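Local coordinates for protein flagellar assembly factor FliW (Geobacillus thermodenitrificans, PDB 5DMD) that probably binds the translational repressor CsrA, relieving its block on target genes such as flagellin, and takes part in flagellum assembly, at residues A[73-76]-A[77-80]; A[135-138]-A[139-143]. The protein carries 1 engineered substitution. One frame throughout, in Å; residues are numbered along the deposited sequence.

Interaction 1: residues A[73-76]-A[77-80]; sequences DLDD and NTLE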
loop_
_atom_site.group_PDB
_atom_site.type_symbol
_atom_site.label_atom_id
_atom_site.label_comp_id
_atom_site.label_asym_id
_atom_site.label_seq_id
_atom_site.Cartn_x
_atom_site.Cartn_y
_atom_site.Cartn_z
ATOM N N ASP A 73 5.235 14.760 0.917
ATOM C CA ASP A 73 5.180 15.602 2.101
ATOM C C ASP A 73 3.804 15.385 2.712
ATOM O O ASP A 73 2.794 15.826 2.154
ATOM C CB ASP A 73 5.435 17.068 1.745
ATOM C CG ASP A 73 5.413 17.976 2.957
ATOM O OD1 ASP A 73 5.704 17.493 4.070
ATOM O OD2 ASP A 73 5.167 19.187 2.793
ATOM N N LEU A 74 3.768 14.667 3.828
ATOM C CA LEU A 74 2.502 14.337 4.465
ATOM C C LEU A 74 1.918 15.564 5.148
ATOM O O LEU A 74 2.636 16.347 5.775
ATOM C CB LEU A 74 2.706 13.237 5.499
ATOM C CG LEU A 74 3.185 11.888 4.962
ATOM C CD1 LEU A 74 3.413 10.921 6.110
ATOM C CD2 LEU A 74 2.200 11.310 3.971
ATOM N N ASP A 75 0.601 15.707 5.037
ATOM C CA ASP A 75 -0.122 16.821 5.630
ATOM C C ASP A 75 -0.194 16.664 7.146
ATOM O O ASP A 75 -0.073 15.562 7.692
ATOM C CB ASP A 75 -1.534 16.871 5.051
ATOM C CG ASP A 75 -2.319 15.610 5.347
ATOM O OD1 ASP A 75 -2.094 14.589 4.647
ATOM O OD2 ASP A 75 -3.155 15.644 6.270
ATOM N N ASP A 76 -0.411 17.795 7.830
ATOM C CA ASP A 76 -0.402 17.801 9.292
ATOM C C ASP A 76 -1.471 16.880 9.864
ATOM O O ASP A 76 -1.250 16.214 10.883
ATOM C CB ASP A 76 -0.607 19.224 9.812
ATOM C CG ASP A 76 0.545 20.138 9.469
ATOM O OD1 ASP A 76 1.646 19.622 9.186
ATOM O OD2 ASP A 76 0.348 21.372 9.492
ATOM N N ASN A 77 -2.633 16.822 9.220
ATOM C CA ASN A 77 -3.704 15.965 9.713
ATOM C C ASN A 77 -3.321 14.491 9.661
ATOM O O ASN A 77 -3.611 13.735 10.595
ATOM C CB ASN A 77 -4.991 16.216 8.942
ATOM C CG ASN A 77 -6.164 15.518 9.575
ATOM O OD1 ASN A 77 -6.545 15.833 10.701
ATOM N ND2 ASN A 77 -6.735 14.554 8.865
ATOM N N THR A 78 -2.686 14.059 8.569
ATOM C CA THR A 78 -2.232 12.673 8.486
ATOM C C THR A 78 -1.181 12.367 9.546
ATOM O O THR A 78 -1.216 11.302 10.181
ATOM C CB THR A 78 -1.679 12.386 7.088
ATOM O OG1 THR A 78 -2.735 12.477 6.120
ATOM C CG2 THR A 78 -1.014 11.014 7.023
ATOM N N LEU A 79 -0.227 13.279 9.743
ATOM C CA LEU A 79 0.799 13.051 10.755
ATOM C C LEU A 79 0.176 12.864 12.133
ATOM O O LEU A 79 0.584 11.982 12.899
ATOM C CB LEU A 79 1.812 14.201 10.758
ATOM C CG LEU A 79 2.646 14.361 9.478
ATOM C CD1 LEU A 79 3.355 15.707 9.456
ATOM C CD2 LEU A 79 3.649 13.237 9.334
ATOM N N GLU A 80 -0.826 13.680 12.457
ATOM C CA GLU A 80 -1.513 13.541 13.735
ATOM C C GLU A 80 -2.284 12.222 13.815
ATOM O O GLU A 80 -2.176 11.486 14.805
ATOM C CB GLU A 80 -2.423 14.747 13.968
ATOM C CG GLU A 80 -3.058 14.792 15.347
ATOM C CD GLU A 80 -3.976 15.983 15.502
ATOM O OE1 GLU A 80 -3.581 17.083 15.061
ATOM O OE2 GLU A 80 -5.085 15.821 16.053
HETATM O O HOH W 1 -5.642 14.308 6.073
#
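Between Asp75 and Thr78, whose CA atoms lie 5.5 Å apart, an extended loop gives way to the first turn of helix 76-81. The peptide O of Asp75 accepts from Leu79 N (3.1 Å), and that of Asp76 accepts from Glu80 N. This is a classical N-cap with Asp75 as the capping residue, and it illustrates how an amide of an opening turn, which lacks a helical carbonyl four residues earlier to accept its N-H, is satisfied by a side chain. With chi1 at 61°, Asp75 tucks CG between its own backbone N and carbonyl carbon, which turns the carboxylate back over the helix start. Its two oxygens divide the work: Thr78 N reaches OD2 of Asp75 at 2.8 Å from well above the carboxylate plane, while Thr78 OG1 donates to OD1 of Asp75 at 2.7 Å on the syn side, tilted 25° from that plane. Thr78 OG1 also hydrogen-bonds to Lys123 NZ, whose charge probably polarises the hydroxyl toward the carboxylate. A hydrophobic staple accompanies the cap: Leu74, just before it, brings CB to 3.9 Å from Leu79 CD2, and both leucines touch Ile84. CD1 of Leu79 meanwhile lies 3.8 Å from the carbonyl O of Leu74. A water bridges Asp75 and Asn77, donating to Asp75 OD2 at 2.8 Å and accepting from Asn77 ND2 at 3.0 Å.

Interaction 2: residues A[135-138]-A[139-143]; sequences KHRL and FPEKV
Arg137 folds its side chain back on the backbone that follows it, and the guanidinium takes hold of two successive carbonyls at its edge. NE of Arg137 donates to Phe139 O at 2.9 Å, somewhat tilted out of the guanidinium plane, and its NH2 donates to Pro140 O at 3.0 Å, meeting that oxygen from above its carbonyl plane. A weak third bond runs from NH2 of Arg137 to Phe139 O. The chain is straight as far as CD and then bends, chi3 58°, which brings NE round to face the carbonyl. Over one face of the guanidinium lies the carboxylate of Glu141, the two planes only 12° apart and OE2 poised 3.7 Å above the centre. No N-H points at this acid: the salt bridge, long at 3.9 Å between Arg137 NE and Glu141 OE1, is one of stacked charges, and OE1 also rests 3.5 Å from CD of Arg137. The contact sits at the end of the short strand 136-137, which pairs antiparallel with strand 106-116 before the chain turns off into the C-terminal tail. At the turn the Phe139 ring lies alongside the preceding residue, with Leu138 O over one face and Leu138 CB 3.7 Å from CD2 of Phe139. Leu138 is itself buried against Tyr66 and Phe67, and backbone hydrogen bonds between His136 and Ala107 and between Leu138 and Thr105 keep the strand in place. Farther out, two neighbouring acids add salt bridges: Asp104 OD1 with Arg137 NH1, and OD2 of Asp103, a residue touched by Phe139, with Lys142 NZ.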
loop_
_atom_site.group_PDB
_atom_site.type_symbol
_atom_site.label_atom_id
_atom_site.label_comp_id
_atom_site.label_asym_id
_atom_site.label_seq_id
_atom_site.Cartn_x
_atom_site.Cartn_y
_atom_site.Cartn_z
ATOM N N LYS A 135 -0.956 6.396 -12.516
ATOM C CA LYS A 135 -0.312 5.322 -13.261
ATOM C C LYS A 135 1.089 5.778 -13.633
ATOM O O LYS A 135 1.254 6.708 -14.429
ATOM C CB LYS A 135 -1.122 4.957 -14.508
ATOM C CG LYS A 135 -2.227 3.945 -14.232
ATOM C CD LYS A 135 -3.538 4.344 -14.882
ATOM C CE LYS A 135 -3.580 3.948 -16.345
ATOM N NZ LYS A 135 -4.972 3.955 -16.880
ATOM N N HIS A 136 2.090 5.151 -13.023
ATOM C CA HIS A 136 3.487 5.304 -13.414
ATOM C C HIS A 136 4.019 3.907 -13.703
ATOM O O HIS A 136 3.972 3.037 -12.826
ATOM C CB HIS A 136 4.310 5.917 -12.278
ATOM C CG HIS A 136 4.006 7.358 -11.992
ATOM N ND1 HIS A 136 4.878 8.379 -12.298
ATOM C CD2 HIS A 136 2.950 7.941 -11.376
ATOM C CE1 HIS A 136 4.363 9.532 -11.909
ATOM N NE2 HIS A 136 3.193 9.293 -11.344
ATOM N N ARG A 137 4.531 3.692 -14.920
ATOM C CA ARG A 137 5.156 2.415 -15.251
ATOM C C ARG A 137 6.327 2.101 -14.325
ATOM O O ARG A 137 7.182 2.949 -14.057
ATOM C CB ARG A 137 5.668 2.404 -16.696
ATOM C CG ARG A 137 4.608 2.230 -17.771
ATOM C CD ARG A 137 5.227 2.251 -19.184
ATOM N NE ARG A 137 6.236 1.212 -19.361
ATOM C CZ ARG A 137 5.975 -0.021 -19.775
ATOM N NH1 ARG A 137 4.737 -0.419 -20.028
ATOM N NH2 ARG A 137 6.977 -0.886 -19.915
ATOM N N LEU A 138 6.385 0.842 -13.882
ATOM C CA LEU A 138 7.532 0.366 -13.115
ATOM C C LEU A 138 8.755 0.159 -13.994
ATOM O O LEU A 138 9.879 0.153 -13.488
ATOM C CB LEU A 138 7.199 -0.962 -12.432
ATOM C CG LEU A 138 6.514 -0.906 -11.067
ATOM C CD1 LEU A 138 5.141 -0.242 -11.141
ATOM C CD2 LEU A 138 6.394 -2.324 -10.520
ATOM N N PHE A 139 8.559 -0.069 -15.290
ATOM C CA PHE A 139 9.645 -0.425 -16.186
ATOM C C PHE A 139 9.671 0.514 -17.381
ATOM O O PHE A 139 8.630 1.038 -17.795
ATOM C CB PHE A 139 9.473 -1.866 -16.698
ATOM C CG PHE A 139 9.397 -2.886 -15.596
ATOM C CD1 PHE A 139 10.551 -3.454 -15.077
ATOM C CD2 PHE A 139 8.177 -3.282 -15.088
ATOM C CE1 PHE A 139 10.483 -4.387 -14.057
ATOM C CE2 PHE A 139 8.100 -4.215 -14.068
ATOM C CZ PHE A 139 9.256 -4.769 -13.553
ATOM N N PRO A 140 10.847 0.749 -17.957
ATOM C CA PRO A 140 10.905 1.577 -19.165
ATOM C C PRO A 140 10.127 0.933 -20.304
ATOM O O PRO A 140 9.839 -0.263 -20.308
ATOM C CB PRO A 140 12.403 1.654 -19.479
ATOM C CG PRO A 140 13.002 0.477 -18.794
ATOM C CD PRO A 140 12.168 0.220 -17.575
ATOM N N GLU A 141 9.749 1.758 -21.266
ATOM C CA GLU A 141 9.042 1.250 -22.430
ATOM C C GLU A 141 9.965 0.352 -23.251
ATOM O O GLU A 141 11.148 0.655 -23.428
ATOM C CB GLU A 141 8.587 2.433 -23.280
ATOM C CG GLU A 141 7.400 3.191 -22.700
ATOM C CD GLU A 141 6.088 2.442 -22.856
ATOM O OE1 GLU A 141 5.029 3.030 -22.549
ATOM O OE2 GLU A 141 6.105 1.275 -23.297
ATOM N N LYS A 142 9.440 -0.779 -23.729
ATOM C CA LYS A 142 10.228 -1.599 -24.639
ATOM C C LYS A 142 9.800 -1.494 -26.089
ATOM O O LYS A 142 10.635 -1.680 -26.972
ATOM C CB LYS A 142 10.205 -3.083 -24.268
ATOM C CG LYS A 142 10.975 -3.467 -23.030
ATOM C CD LYS A 142 11.082 -4.980 -22.992
ATOM C CE LYS A 142 9.744 -5.613 -22.710
ATOM N NZ LYS A 142 9.407 -5.502 -21.287
ATOM N N VAL A 143 8.521 -1.227 -26.352
ATOM C CA VAL A 143 8.036 -1.202 -27.723
ATOM C C VAL A 143 8.597 0.018 -28.435
ATOM O O VAL A 143 8.644 1.128 -27.877
ATOM C CB VAL A 143 6.499 -1.234 -27.738
ATOM C CG1 VAL A 143 5.960 -1.014 -29.137
ATOM C CG2 VAL A 143 5.994 -2.558 -27.162
#

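Interactions 1 and 2 offer opposite solutions to one problem, polar backbone groups where regular structure begins or ends. In residues 73-80 a carboxylate serves an amide at the start of a helix; in residues 135-143 a guanidinium serves carbonyls just beyond a strand. Both are surface contacts, and they do not touch: their centres are 30 Å apart and their nearest atoms about 14 Å. The main antiparallel sheet nevertheless connects them. Strand 106-116 pairs both with strand 121-124, which supplies the Lys123 partner of interaction 1, and with strand 136-137, from which the arginine of interaction 2 projects.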